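Local atomic coordinates of major capsid protein (Norovirus Hu/GI.7/TCH-060/USA/2003, PDB entry 4P25), a protein that forms the norovirus capsid and, through its protruding P domain, binds histo-blood group antigens such as the Lewis Y glycan. Residues N16-N20 against Q225-S229; S76-L82 against G141-F145; C107-T113 against S126-Q132; A169-P173 against P210-G214. All coordinates share one frame; numbering follows the deposited sequence.

Interaction 1: N16-N20 against Q225-S229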
loop_
_atom_site.group_PDB
_atom_site.type_symbol
_atom_site.label_atom_id
_atom_site.label_comp_id
_atom_site.label_asym_id
_atom_site.label_seq_id
_atom_site.Cartn_x
_atom_site.Cartn_y
_atom_site.Cartn_z
ATOM N N ASN A 16 2.962 3.647 -13.362
ATOM C CA ASN A 16 3.527 2.393 -12.870
ATOM C C ASN A 16 4.054 2.457 -11.429
ATOM O O ASN A 16 4.473 1.437 -10.876
ATOM C CB ASN A 16 4.570 1.802 -13.835
ATOM C CG ASN A 16 5.717 2.748 -14.132
ATOM O OD1 ASN A 16 5.784 3.856 -13.607
ATOM N ND2 ASN A 16 6.640 2.300 -14.980
ATOM N N ASN A 17 4.025 3.652 -10.836
ATOM C CA ASN A 17 4.283 3.829 -9.401
ATOM C C ASN A 17 2.990 4.042 -8.599
ATOM O O ASN A 17 3.030 4.439 -7.434
ATOM C CB ASN A 17 5.243 5.000 -9.138
ATOM C CG ASN A 17 6.708 4.609 -9.246
ATOM O OD1 ASN A 17 7.066 3.437 -9.138
ATOM N ND2 ASN A 17 7.568 5.604 -9.446
ATOM N N LEU A 18 1.848 3.769 -9.222
ATOM C CA LEU A 18 0.557 3.879 -8.541
ATOM C C LEU A 18 -0.018 2.510 -8.204
ATOM O O LEU A 18 0.139 1.561 -8.978
ATOM C CB LEU A 18 -0.438 4.661 -9.400
ATOM C CG LEU A 18 -0.077 6.131 -9.609
ATOM C CD1 LEU A 18 -1.097 6.824 -10.500
ATOM C CD2 LEU A 18 0.032 6.823 -8.256
ATOM N N ALA A 19 -0.683 2.413 -7.052
ATOM C CA ALA A 19 -1.267 1.156 -6.591
ATOM C C ALA A 19 -2.684 0.912 -7.108
ATOM O O ALA A 19 -3.465 1.841 -7.289
ATOM C CB ALA A 19 -1.261 1.099 -5.061
ATOM N N ASN A 20 -3.010 -0.355 -7.333
ATOM C CA ASN A 20 -4.386 -0.759 -7.565
ATOM C C ASN A 20 -5.199 -0.490 -6.296
ATOM O O ASN A 20 -4.685 -0.603 -5.172
ATOM C CB ASN A 20 -4.436 -2.248 -7.915
ATOM C CG ASN A 20 -5.701 -2.638 -8.655
ATOM O OD1 ASN A 20 -6.784 -2.741 -8.063
ATOM N ND2 ASN A 20 -5.566 -2.903 -9.953
ATOM N N GLN A 225 -5.082 3.918 -6.214
ATOM C CA GLN A 225 -5.318 4.217 -4.800
ATOM C C GLN A 225 -4.806 5.593 -4.380
ATOM O O GLN A 225 -5.457 6.286 -3.597
ATOM C CB GLN A 225 -4.728 3.138 -3.891
ATOM C CG GLN A 225 -5.061 3.358 -2.416
ATOM C CD GLN A 225 -6.553 3.334 -2.152
ATOM O OE1 GLN A 225 -7.299 2.627 -2.826
ATOM N NE2 GLN A 225 -6.998 4.114 -1.165
ATOM N N GLU A 226 -3.658 5.999 -4.909
ATOM C CA GLU A 226 -3.106 7.303 -4.540
ATOM C C GLU A 226 -3.976 8.474 -5.009
ATOM O O GLU A 226 -3.918 9.562 -4.424
ATOM C CB GLU A 226 -1.656 7.455 -5.021
ATOM C CG GLU A 226 -0.652 6.610 -4.245
ATOM C CD GLU A 226 -0.585 5.161 -4.716
ATOM O OE1 GLU A 226 -1.316 4.798 -5.662
ATOM O OE2 GLU A 226 0.209 4.388 -4.141
ATOM N N PHE A 227 -4.781 8.259 -6.051
ATOM C CA PHE A 227 -5.770 9.262 -6.449
ATOM C C PHE A 227 -6.803 9.431 -5.337
ATOM O O PHE A 227 -7.176 10.550 -4.991
ATOM C CB PHE A 227 -6.480 8.874 -7.753
ATOM C CG PHE A 227 -5.757 9.302 -9.004
ATOM C CD1 PHE A 227 -4.476 8.847 -9.272
ATOM C CD2 PHE A 227 -6.378 10.122 -9.935
ATOM C CE1 PHE A 227 -3.818 9.223 -10.434
ATOM C CE2 PHE A 227 -5.725 10.506 -11.100
ATOM C CZ PHE A 227 -4.441 10.055 -11.348
ATOM N N VAL A 228 -7.270 8.312 -4.785
ATOM C CA VAL A 228 -8.221 8.345 -3.682
ATOM C C VAL A 228 -7.679 9.135 -2.489
ATOM O O VAL A 228 -8.339 10.054 -1.999
ATOM C CB VAL A 228 -8.601 6.920 -3.231
ATOM C CG1 VAL A 228 -9.446 6.973 -1.969
ATOM C CG2 VAL A 228 -9.353 6.195 -4.335
ATOM N N SER A 229 -6.481 8.798 -2.023
ATOM C CA SER A 229 -5.929 9.517 -0.874
ATOM C C SER A 229 -5.659 10.986 -1.203
ATOM O O SER A 229 -5.815 11.854 -0.348
ATOM C CB SER A 229 -4.688 8.829 -0.297
ATOM O OG SER A 229 -3.666 8.682 -1.260
#
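Glu226 reaches from the first turn of helix 225-234 to the loop segment 16-20 and lies obliquely across Leu18. Its chain bends at chi2 (82°), which turns the carboxylate to the amide of Ala19. Glu226 OE1 accepts from Ala19 N at 2.8 Å, on its syn side and nearly straight at 167°. OE2 is hydrogen-bonded to Ser60 of the second subunit, which should fix the rotation of the carboxylate. The methyl CD2 of Leu18 packs on the stem of Glu226, 3.7 Å from its CB. The other methyl of Leu18 turns to Phe227. Leu18 CD1 meets the edge of the Phe227 ring near its plane, 3.6 Å from CE1, and the two side chains cross at about a right angle. Ala19 CB lies 3.7 Å from Glu226 OE2. On the backbone, Gln225 N gives a 2.8 Å hydrogen bond to Ala19 O. Gln225 turns its amide away, and NE2 bonds to the carbonyl oxygens of Pro58 and Val59. The paired bonds between Ala19 and the first helical turn anchor the start of the helix to a loop near the chain's N-terminus, at the P-domain dimer interface.

Interaction 2: S76-L82 against G141-F145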
loop_
_atom_site.group_PDB
_atom_site.type_symbol
_atom_site.label_atom_id
_atom_site.label_comp_id
_atom_site.label_asym_id
_atom_site.label_seq_id
_atom_site.Cartn_x
_atom_site.Cartn_y
_atom_site.Cartn_z
ATOM N N SER A 76 -20.129 -26.083 11.142
ATOM C CA SER A 76 -19.320 -26.983 10.326
ATOM C C SER A 76 -17.820 -26.755 10.489
ATOM O O SER A 76 -17.009 -27.487 9.923
ATOM C CB SER A 76 -19.699 -26.833 8.855
ATOM O OG SER A 76 -19.366 -25.541 8.378
ATOM N N GLY A 77 -17.459 -25.740 11.260
ATOM C CA GLY A 77 -16.071 -25.355 11.406
ATOM C C GLY A 77 -16.029 -23.904 11.826
ATOM O O GLY A 77 -16.907 -23.457 12.549
ATOM N N LYS A 78 -15.043 -23.159 11.344
ATOM C CA LYS A 78 -14.783 -21.812 11.850
ATOM C C LYS A 78 -15.352 -20.670 11.015
ATOM O O LYS A 78 -15.716 -20.839 9.852
ATOM C CB LYS A 78 -13.280 -21.601 11.996
ATOM C CG LYS A 78 -12.612 -22.565 12.952
ATOM C CD LYS A 78 -13.239 -22.437 14.321
ATOM C CE LYS A 78 -12.313 -22.937 15.402
ATOM N NZ LYS A 78 -12.183 -24.412 15.384
ATOM N N GLY A 79 -15.408 -19.492 11.631
ATOM C CA GLY A 79 -15.770 -18.272 10.934
ATOM C C GLY A 79 -15.041 -17.095 11.551
ATOM O O GLY A 79 -14.354 -17.255 12.563
ATOM N N LEU A 80 -15.172 -15.922 10.941
ATOM C CA LEU A 80 -14.630 -14.690 11.514
ATOM C C LEU A 80 -15.746 -13.723 11.860
ATOM O O LEU A 80 -16.611 -13.438 11.025
ATOM C CB LEU A 80 -13.692 -13.985 10.526
ATOM C CG LEU A 80 -12.282 -14.492 10.255
ATOM C CD1 LEU A 80 -11.559 -13.471 9.379
ATOM C CD2 LEU A 80 -11.514 -14.726 11.549
ATOM N N ASN A 81 -15.727 -13.220 13.093
ATOM C CA ASN A 81 -16.548 -12.082 13.459
ATOM C C ASN A 81 -15.724 -10.849 13.149
ATOM O O ASN A 81 -14.726 -10.570 13.815
ATOM C CB ASN A 81 -16.930 -12.118 14.939
ATOM C CG ASN A 81 -18.029 -13.123 15.244
ATOM O OD1 ASN A 81 -17.940 -13.881 16.209
ATOM N ND2 ASN A 81 -19.073 -13.127 14.423
ATOM N N LEU A 82 -16.133 -10.124 12.118
ATOM C CA LEU A 82 -15.299 -9.065 11.548
ATOM C C LEU A 82 -15.137 -7.846 12.453
ATOM O O LEU A 82 -16.046 -7.485 13.199
ATOM C CB LEU A 82 -15.854 -8.627 10.191
ATOM C CG LEU A 82 -15.941 -9.707 9.108
ATOM C CD1 LEU A 82 -16.572 -9.161 7.826
ATOM C CD2 LEU A 82 -14.562 -10.311 8.835
ATOM N N GLY A 141 -21.312 -8.595 9.245
ATOM C CA GLY A 141 -20.058 -8.632 9.970
ATOM C C GLY A 141 -19.543 -10.026 10.270
ATOM O O GLY A 141 -18.804 -10.217 11.230
ATOM N N SER A 142 -19.929 -11.005 9.458
ATOM C CA SER A 142 -19.374 -12.342 9.621
ATOM C C SER A 142 -19.207 -13.075 8.299
ATOM O O SER A 142 -20.015 -12.927 7.377
ATOM C CB SER A 142 -20.211 -13.178 10.593
ATOM O OG SER A 142 -21.484 -13.473 10.057
ATOM N N ILE A 143 -18.137 -13.858 8.215
ATOM C CA ILE A 143 -17.931 -14.769 7.099
ATOM C C ILE A 143 -17.473 -16.100 7.660
ATOM O O ILE A 143 -17.047 -16.180 8.816
ATOM C CB ILE A 143 -16.871 -14.244 6.102
ATOM C CG1 ILE A 143 -15.508 -14.093 6.790
ATOM C CG2 ILE A 143 -17.332 -12.939 5.456
ATOM C CD1 ILE A 143 -14.407 -13.607 5.869
ATOM N N GLU A 144 -17.573 -17.153 6.861
ATOM C CA GLU A 144 -17.038 -18.439 7.273
ATOM C C GLU A 144 -15.832 -18.800 6.418
ATOM O O GLU A 144 -15.625 -18.223 5.353
ATOM C CB GLU A 144 -18.117 -19.524 7.228
ATOM C CG GLU A 144 -19.273 -19.216 8.186
ATOM C CD GLU A 144 -20.200 -20.397 8.442
ATOM O OE1 GLU A 144 -19.940 -21.501 7.923
ATOM O OE2 GLU A 144 -21.197 -20.204 9.170
ATOM N N PHE A 145 -15.020 -19.728 6.909
ATOM C CA PHE A 145 -13.850 -20.176 6.162
ATOM C C PHE A 145 -13.493 -21.611 6.508
ATOM O O PHE A 145 -13.933 -22.153 7.529
ATOM C CB PHE A 145 -12.633 -19.258 6.418
ATOM C CG PHE A 145 -12.111 -19.308 7.836
ATOM C CD1 PHE A 145 -11.205 -20.284 8.229
ATOM C CD2 PHE A 145 -12.516 -18.365 8.774
ATOM C CE1 PHE A 145 -10.728 -20.335 9.539
ATOM C CE2 PHE A 145 -12.040 -18.406 10.078
ATOM C CZ PHE A 145 -11.142 -19.391 10.458
HETATM O O HOH W 1 -20.995 -23.820 9.244
HETATM O O HOH W 2 -14.086 -24.274 8.989
HETATM O O HOH W 3 -17.354 -22.698 8.837
#
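Gly79 and Glu144 bring their CA atoms to 3.9 Å, unusually close for a non-hydrogen-bonded antiparallel pair. The missing side chain of Gly79 allows this, since a CB would run into Ile143 O, which lies 3.2 Å from Gly79 CA. On the other face, beside Leu80, the Phe145 ring packs on the backbone of Lys78 and Gly79. Its CG sits between the backbone N and the carbonyl carbon (chi1 66°), which puts the ring there. One face covers Lys78 C near the rim, and Phe145 CZ comes 3.4 Å from Lys78 CB. Phe145 CE2 meets Leu80 CG at 3.9 Å, with the two side chains at about a right angle. Strands 78-83 and 142-144 lie at one edge of the six-stranded antiparallel sheet; strand 142-144 is its outermost strand within this chain. A G1 bulge at Gly141 and Ser142 faces Ala137. Leu80 and Ile143 exchange two backbone bonds, N to O each way. Leu82 N bonds to Gly141 O, and Leu82 CB rests 3.5 Å from Gly141 O. Phe145 N reaches Lys78 O directly, 3.2 Å and nearly straight at 175°. Toward the turn, waters add to the direct bonds. One joins Ser76 OG to Glu144 OE1, and another donates to that OE1 and to Lys78 O. A third accepts from Lys78 N and donates to Phe145 O at 2.6 Å.

Interaction 3: C107-T113 against S126-Q132. With FUC (alpha-L-fucopyranose), chain E; GAL (beta-D-galactopyranose), chain B.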
loop_
_atom_site.group_PDB
_atom_site.type_symbol
_atom_site.label_atom_id
_atom_site.label_comp_id
_atom_site.label_asym_id
_atom_site.label_seq_id
_atom_site.Cartn_x
_atom_site.Cartn_y
_atom_site.Cartn_z
ATOM N N CYS A 107 -16.347 -15.477 -6.450
ATOM C CA CYS A 107 -15.192 -16.360 -6.486
ATOM C C CYS A 107 -14.814 -16.747 -5.067
ATOM O O CYS A 107 -15.249 -16.111 -4.103
ATOM C CB CYS A 107 -14.005 -15.695 -7.198
ATOM S SG CYS A 107 -13.438 -14.118 -6.478
ATOM N N ASP A 108 -14.026 -17.807 -4.935
ATOM C CA ASP A 108 -13.412 -18.119 -3.658
ATOM C C ASP A 108 -12.262 -17.158 -3.393
ATOM O O ASP A 108 -11.535 -16.768 -4.314
ATOM C CB ASP A 108 -12.882 -19.550 -3.643
ATOM C CG ASP A 108 -13.951 -20.578 -3.315
ATOM O OD1 ASP A 108 -15.160 -20.295 -3.473
ATOM O OD2 ASP A 108 -13.559 -21.693 -2.911
ATOM N N TRP A 109 -12.107 -16.772 -2.133
ATOM C CA TRP A 109 -10.963 -15.992 -1.696
ATOM C C TRP A 109 -10.022 -16.859 -0.885
ATOM O O TRP A 109 -10.450 -17.787 -0.203
ATOM C CB TRP A 109 -11.404 -14.822 -0.819
ATOM C CG TRP A 109 -12.208 -13.787 -1.519
ATOM C CD1 TRP A 109 -12.411 -13.662 -2.864
ATOM C CD2 TRP A 109 -12.919 -12.713 -0.902
ATOM N NE1 TRP A 109 -13.212 -12.570 -3.118
ATOM C CE2 TRP A 109 -13.539 -11.972 -1.927
ATOM C CE3 TRP A 109 -13.096 -12.307 0.427
ATOM C CZ2 TRP A 109 -14.321 -10.845 -1.667
ATOM C CZ3 TRP A 109 -13.872 -11.191 0.685
ATOM C CH2 TRP A 109 -14.480 -10.475 -0.354
ATOM N N HIS A 110 -8.737 -16.540 -0.953
ATOM C CA HIS A 110 -7.743 -17.189 -0.124
ATOM C C HIS A 110 -6.935 -16.088 0.530
ATOM O O HIS A 110 -6.207 -15.352 -0.135
ATOM C CB HIS A 110 -6.908 -18.130 -0.981
ATOM C CG HIS A 110 -7.748 -19.092 -1.762
ATOM N ND1 HIS A 110 -8.076 -18.889 -3.087
ATOM C CD2 HIS A 110 -8.274 -20.295 -1.426
ATOM C CE1 HIS A 110 -8.792 -19.911 -3.521
ATOM N NE2 HIS A 110 -8.925 -20.778 -2.534
ATOM N N VAL A 111 -7.114 -15.960 1.842
ATOM C CA VAL A 111 -6.684 -14.784 2.587
ATOM C C VAL A 111 -5.627 -15.200 3.585
ATOM O O VAL A 111 -5.855 -16.099 4.399
ATOM C CB VAL A 111 -7.881 -14.178 3.354
ATOM C CG1 VAL A 111 -7.477 -12.885 4.056
ATOM C CG2 VAL A 111 -9.063 -13.935 2.413
ATOM N N SER A 112 -4.462 -14.562 3.527
ATOM C CA SER A 112 -3.361 -14.934 4.417
ATOM C C SER A 112 -3.332 -14.056 5.656
ATOM O O SER A 112 -3.105 -12.845 5.563
ATOM C CB SER A 112 -2.028 -14.850 3.688
ATOM O OG SER A 112 -0.997 -15.370 4.512
ATOM N N THR A 113 -3.559 -14.668 6.817
ATOM C CA THR A 113 -3.656 -13.909 8.066
ATOM C C THR A 113 -2.638 -14.329 9.127
ATOM O O THR A 113 -2.109 -15.446 9.103
ATOM C CB THR A 113 -5.061 -14.024 8.686
ATOM O OG1 THR A 113 -5.302 -15.372 9.097
ATOM C CG2 THR A 113 -6.122 -13.619 7.688
ATOM N N SER A 126 -1.952 -18.262 8.660
ATOM C CA SER A 126 -3.047 -19.161 8.312
ATOM C C SER A 126 -3.621 -18.689 6.986
ATOM O O SER A 126 -3.746 -17.483 6.748
ATOM C CB SER A 126 -4.136 -19.122 9.386
ATOM O OG SER A 126 -3.637 -19.536 10.645
ATOM N N ARG A 127 -3.963 -19.625 6.108
ATOM C CA ARG A 127 -4.671 -19.264 4.891
ATOM C C ARG A 127 -6.146 -19.577 5.091
ATOM O O ARG A 127 -6.526 -20.738 5.314
ATOM C CB ARG A 127 -4.106 -19.996 3.669
ATOM C CG ARG A 127 -4.510 -19.350 2.336
ATOM C CD ARG A 127 -4.166 -20.240 1.143
ATOM N NE ARG A 127 -5.029 -21.419 1.108
ATOM C CZ ARG A 127 -4.716 -22.578 0.533
ATOM N NH1 ARG A 127 -3.546 -22.746 -0.079
ATOM N NH2 ARG A 127 -5.580 -23.582 0.577
ATOM N N LEU A 128 -6.970 -18.531 5.053
ATOM C CA LEU A 128 -8.412 -18.683 5.192
ATOM C C LEU A 128 -9.038 -18.811 3.815
ATOM O O LEU A 128 -8.900 -17.919 2.972
ATOM C CB LEU A 128 -9.014 -17.492 5.934
ATOM C CG LEU A 128 -8.278 -17.080 7.219
ATOM C CD1 LEU A 128 -9.038 -15.981 7.941
ATOM C CD2 LEU A 128 -8.038 -18.279 8.143
ATOM N N ASP A 129 -9.706 -19.934 3.588
ATOM C CA ASP A 129 -10.342 -20.205 2.312
ATOM C C ASP A 129 -11.834 -19.891 2.436
ATOM O O ASP A 129 -12.575 -20.551 3.167
ATOM C CB ASP A 129 -10.051 -21.648 1.895
ATOM C CG ASP A 129 -8.549 -21.936 1.845
ATOM O OD1 ASP A 129 -7.796 -21.065 1.351
ATOM O OD2 ASP A 129 -8.115 -23.008 2.320
ATOM N N VAL A 130 -12.252 -18.844 1.731
ATOM C CA VAL A 130 -13.573 -18.253 1.923
ATOM C C VAL A 130 -14.426 -18.380 0.673
ATOM O O VAL A 130 -14.003 -17.977 -0.419
ATOM C CB VAL A 130 -13.447 -16.753 2.262
ATOM C CG1 VAL A 130 -14.820 -16.125 2.460
ATOM C CG2 VAL A 130 -12.570 -16.557 3.495
ATOM N N LYS A 131 -15.625 -18.934 0.831
ATOM C CA LYS A 131 -16.571 -19.026 -0.277
ATOM C C LYS A 131 -17.631 -17.939 -0.155
ATOM O O LYS A 131 -18.005 -17.544 0.953
ATOM C CB LYS A 131 -17.239 -20.408 -0.319
ATOM C CG LYS A 131 -16.258 -21.562 -0.439
ATOM C CD LYS A 131 -16.964 -22.852 -0.823
ATOM C CE LYS A 131 -17.349 -22.871 -2.298
ATOM N NZ LYS A 131 -16.175 -23.072 -3.202
ATOM N N GLN A 132 -18.106 -17.457 -1.300
ATOM C CA GLN A 132 -19.160 -16.445 -1.328
ATOM C C GLN A 132 -20.521 -17.110 -1.477
ATOM O O GLN A 132 -21.232 -16.922 -2.471
ATOM C CB GLN A 132 -18.905 -15.415 -2.431
ATOM C CG GLN A 132 -17.640 -14.596 -2.178
ATOM C CD GLN A 132 -17.436 -13.475 -3.181
ATOM O OE1 GLN A 132 -18.341 -12.684 -3.440
ATOM N NE2 GLN A 132 -16.234 -13.400 -3.747
HETATM C C1 FUC E . -8.365 -24.172 -3.226
HETATM C C2 FUC E . -7.786 -24.232 -1.821
HETATM C C3 FUC E . -7.377 -25.660 -1.502
HETATM C C4 FUC E . -6.440 -26.174 -2.583
HETATM C C5 FUC E . -7.095 -26.006 -3.945
HETATM C C6 FUC E . -6.148 -26.516 -5.032
HETATM O O2 FUC E . -8.772 -23.794 -0.877
HETATM O O3 FUC E . -6.709 -25.695 -0.232
HETATM O O4 FUC E . -5.213 -25.431 -2.546
HETATM O O5 FUC E . -7.381 -24.618 -4.169
HETATM C C1 GAL B . -10.650 -26.006 -5.195
HETATM C C2 GAL B . -10.259 -24.714 -4.495
HETATM C C3 GAL B . -11.513 -23.935 -4.131
HETATM C C4 GAL B . -12.365 -23.735 -5.374
HETATM C C5 GAL B . -12.638 -25.081 -6.025
HETATM C C6 GAL B . -13.488 -24.878 -7.280
HETATM O O2 GAL B . -9.521 -25.019 -3.303
HETATM O O3 GAL B . -11.144 -22.657 -3.592
HETATM O O4 GAL B . -11.669 -22.887 -6.300
HETATM O O5 GAL B . -11.394 -25.700 -6.384
HETATM O O6 GAL B . -14.029 -26.134 -7.698
HETATM O O HOH W 4 -17.347 -18.864 -3.750
#
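Backbone hydrogen bonds join Trp109 with Val130, Val111 with Leu128 and Thr113 with Ser126, two for each pair. The charged contacts lie on the face of His110 and Asp129 and at the strand ends. Lys131 bends at chi3 and chi4 (76° and 74°), which brings Lys131 NZ between the two carboxylate oxygens of Asp108, 3.0 Å from OD1. It uses the syn lone pairs of both oxygens. NZ also bonds to Ser165 O. Arg127 grips Asp129 side-on, NE to OD1 2.8 Å and NH2 to OD2 3.1 Å. This salt bridge holds both groups beside the sugar. The ring of His110 meets Asp129 at its edge, CD2 to OD1 2.9 Å, with ring and carboxylate planes 68° apart. Trp161 stacks on the His110 ring. On the apolar face, Thr113 CG2 meets Leu128 CD1 at 3.8 Å. Near the end of the hairpin, the amide of Gln132 lies over the rim of one Trp109 face, and its NE2 donates to Cys107 O in a bent bond and also to Ile104 O. Galactose O3 donates to Asp108 OD2 at 2.7 Å and accepts from His110 NE2 at 3.1 Å. Arg127 NH2 makes a weak, bent bond to O3 of the fucose of chain E. The arrangement is an antiparallel beta hairpin, strands 108-115 and 125-130, whose polar face forms part of the P domain's histo-blood group antigen pocket.

Interaction 4: A169-P173 against P210-G214. With FUC (alpha-L-fucopyranose), chain C.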
loop_
_atom_site.group_PDB
_atom_site.type_symbol
_atom_site.label_atom_id
_atom_site.label_comp_id
_atom_site.label_asym_id
_atom_site.label_seq_id
_atom_site.Cartn_x
_atom_site.Cartn_y
_atom_site.Cartn_z
ATOM N N ALA A 169 -15.367 -23.688 -13.407
ATOM C CA ALA A 169 -15.869 -22.352 -13.713
ATOM C C ALA A 169 -14.720 -21.367 -13.829
ATOM O O ALA A 169 -13.555 -21.728 -13.648
ATOM C CB ALA A 169 -16.875 -21.892 -12.660
ATOM N N ARG A 170 -15.037 -20.119 -14.140
ATOM C CA ARG A 170 -14.002 -19.110 -14.293
ATOM C C ARG A 170 -14.202 -17.984 -13.288
ATOM O O ARG A 170 -15.281 -17.830 -12.718
ATOM C CB ARG A 170 -13.961 -18.594 -15.735
ATOM C CG ARG A 170 -13.505 -19.660 -16.731
ATOM C CD ARG A 170 -13.545 -19.184 -18.176
ATOM N NE ARG A 170 -12.259 -18.655 -18.630
ATOM C CZ ARG A 170 -11.782 -18.798 -19.866
ATOM N NH1 ARG A 170 -12.484 -19.462 -20.778
ATOM N NH2 ARG A 170 -10.603 -18.281 -20.190
ATOM N N VAL A 171 -13.145 -17.209 -13.064
ATOM C CA VAL A 171 -13.247 -16.042 -12.202
ATOM C C VAL A 171 -13.364 -14.793 -13.065
ATOM O O VAL A 171 -12.596 -14.611 -14.009
ATOM C CB VAL A 171 -12.019 -15.910 -11.289
ATOM C CG1 VAL A 171 -12.080 -14.619 -10.477
ATOM C CG2 VAL A 171 -11.911 -17.119 -10.374
ATOM N N ASP A 172 -14.339 -13.948 -12.743
ATOM C CA ASP A 172 -14.491 -12.656 -13.402
ATOM C C ASP A 172 -14.260 -11.555 -12.372
ATOM O O ASP A 172 -15.155 -11.250 -11.586
ATOM C CB ASP A 172 -15.896 -12.524 -13.992
ATOM C CG ASP A 172 -16.095 -11.227 -14.760
ATOM O OD1 ASP A 172 -15.204 -10.354 -14.722
ATOM O OD2 ASP A 172 -17.155 -11.075 -15.409
ATOM N N PRO A 173 -13.066 -10.941 -12.386
ATOM C CA PRO A 173 -12.754 -9.940 -11.362
ATOM C C PRO A 173 -13.441 -8.594 -11.598
ATOM O O PRO A 173 -13.212 -7.655 -10.834
ATOM C CB PRO A 173 -11.236 -9.794 -11.482
ATOM C CG PRO A 173 -10.965 -10.056 -12.923
ATOM C CD PRO A 173 -11.935 -11.153 -13.311
ATOM N N PRO A 210 -2.741 -12.999 -8.753
ATOM C CA PRO A 210 -3.016 -14.423 -8.987
ATOM C C PRO A 210 -4.507 -14.750 -8.991
ATOM O O PRO A 210 -5.131 -14.960 -7.949
ATOM C CB PRO A 210 -2.285 -15.125 -7.835
ATOM C CG PRO A 210 -2.116 -14.082 -6.791
ATOM C CD PRO A 210 -1.987 -12.774 -7.505
ATOM N N ILE A 211 -5.060 -14.774 -10.198
ATOM C CA ILE A 211 -6.424 -15.198 -10.435
ATOM C C ILE A 211 -6.328 -16.562 -11.081
ATOM O O ILE A 211 -5.873 -16.690 -12.218
ATOM C CB ILE A 211 -7.132 -14.243 -11.402
ATOM C CG1 ILE A 211 -7.215 -12.843 -10.794
ATOM C CG2 ILE A 211 -8.514 -14.769 -11.772
ATOM C CD1 ILE A 211 -7.682 -11.800 -11.769
ATOM N N VAL A 212 -6.729 -17.591 -10.350
ATOM C CA VAL A 212 -6.651 -18.937 -10.883
ATOM C C VAL A 212 -7.902 -19.221 -11.703
ATOM O O VAL A 212 -9.021 -19.049 -11.218
ATOM C CB VAL A 212 -6.474 -19.975 -9.761
ATOM C CG1 VAL A 212 -6.483 -21.382 -10.328
ATOM C CG2 VAL A 212 -5.175 -19.705 -9.010
ATOM N N SER A 213 -7.697 -19.617 -12.957
ATOM C CA SER A 213 -8.790 -19.884 -13.890
ATOM C C SER A 213 -9.603 -18.622 -14.159
ATOM O O SER A 213 -10.837 -18.636 -14.113
ATOM C CB SER A 213 -9.702 -21.008 -13.378
ATOM O OG SER A 213 -8.952 -22.150 -12.999
ATOM N N GLY A 214 -8.902 -17.527 -14.433
ATOM C CA GLY A 214 -9.555 -16.281 -14.784
ATOM C C GLY A 214 -10.034 -16.281 -16.220
ATOM O O GLY A 214 -11.131 -15.807 -16.514
HETATM C C1 FUC C . -8.830 -27.278 -9.184
HETATM C C2 FUC C . -9.505 -26.812 -10.463
HETATM C C3 FUC C . -10.418 -25.637 -10.155
HETATM C C4 FUC C . -9.627 -24.554 -9.439
HETATM C C5 FUC C . -8.945 -25.147 -8.218
HETATM C C6 FUC C . -8.143 -24.058 -7.502
HETATM O O2 FUC C . -10.278 -27.887 -11.016
HETATM O O3 FUC C . -10.952 -25.111 -11.378
HETATM O O4 FUC C . -8.637 -24.018 -10.329
HETATM O O5 FUC C . -8.063 -26.201 -8.627
HETATM O O HOH W 5 -11.927 -23.854 -13.464
#
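Val171 and Ile211 pack together where two surface loops meet beside the glycan pocket. One loop follows strand 154-163 and the other follows strand 201-208. Val171 has the most surface buried here, and its two methyls are put to different uses. CG1 is anti to the backbone N (chi1 175°) and packs on Ile211 CG2. The methyl CG2 of Val171 lies over the backbone instead, 3.6 Å from Val212 O. The side chains of Val171 and Ile211 run aslant to each other, with Val171 CB 3.7 Å from Ile211 CG2. The other end of Ile211 serves Pro173, whose CG meets Ile211 CD1 at 3.9 Å, the two side chains at about a right angle. Val162 of strand 154-163 touches both Val171 and Ile211. Gly214 packs by its backbone. Its CA makes a CA-H...O contact with Val171 O at 3.6 Å. A single backbone hydrogen bond ties the loops, from Val171 N to Ser213 O at 2.9 Å. Val212 and Ser213 belong to the glycan pocket, and Val212 CG1 lies 3.4 Å from O4 of the fucose of chain C. Ser213 OG makes a weak hydrogen bond to that O4. A water donates both to Ala169 O, at 2.7 Å, and to O3 of the same fucose, at 2.6 Å.

Interactions 2 and 3 lie in the same six-stranded sheet, with centres 11 Å apart. The Phe145 ring of interaction 2 joins them, Phe145 CE1 lying 3.7 Å from Leu128 CD2 of interaction 3. Leu80 CD1 adds to this seam, 3.8 Å from Leu128 CD1. Interaction 4 touches interaction 3 through Val171 CG1 and Cys107 CB, 4.0 Å apart. Interactions 3 and 4 together supply six of the twelve pocket residues. Asp108 and His110 bond galactose, while Arg127, weakly, and Asp129, by contact, face one fucose; Val212 and Ser213 meet another. Interaction 1 stands apart, its nearest atoms about 9 Å from interaction 4. Both of these reach the second subunit.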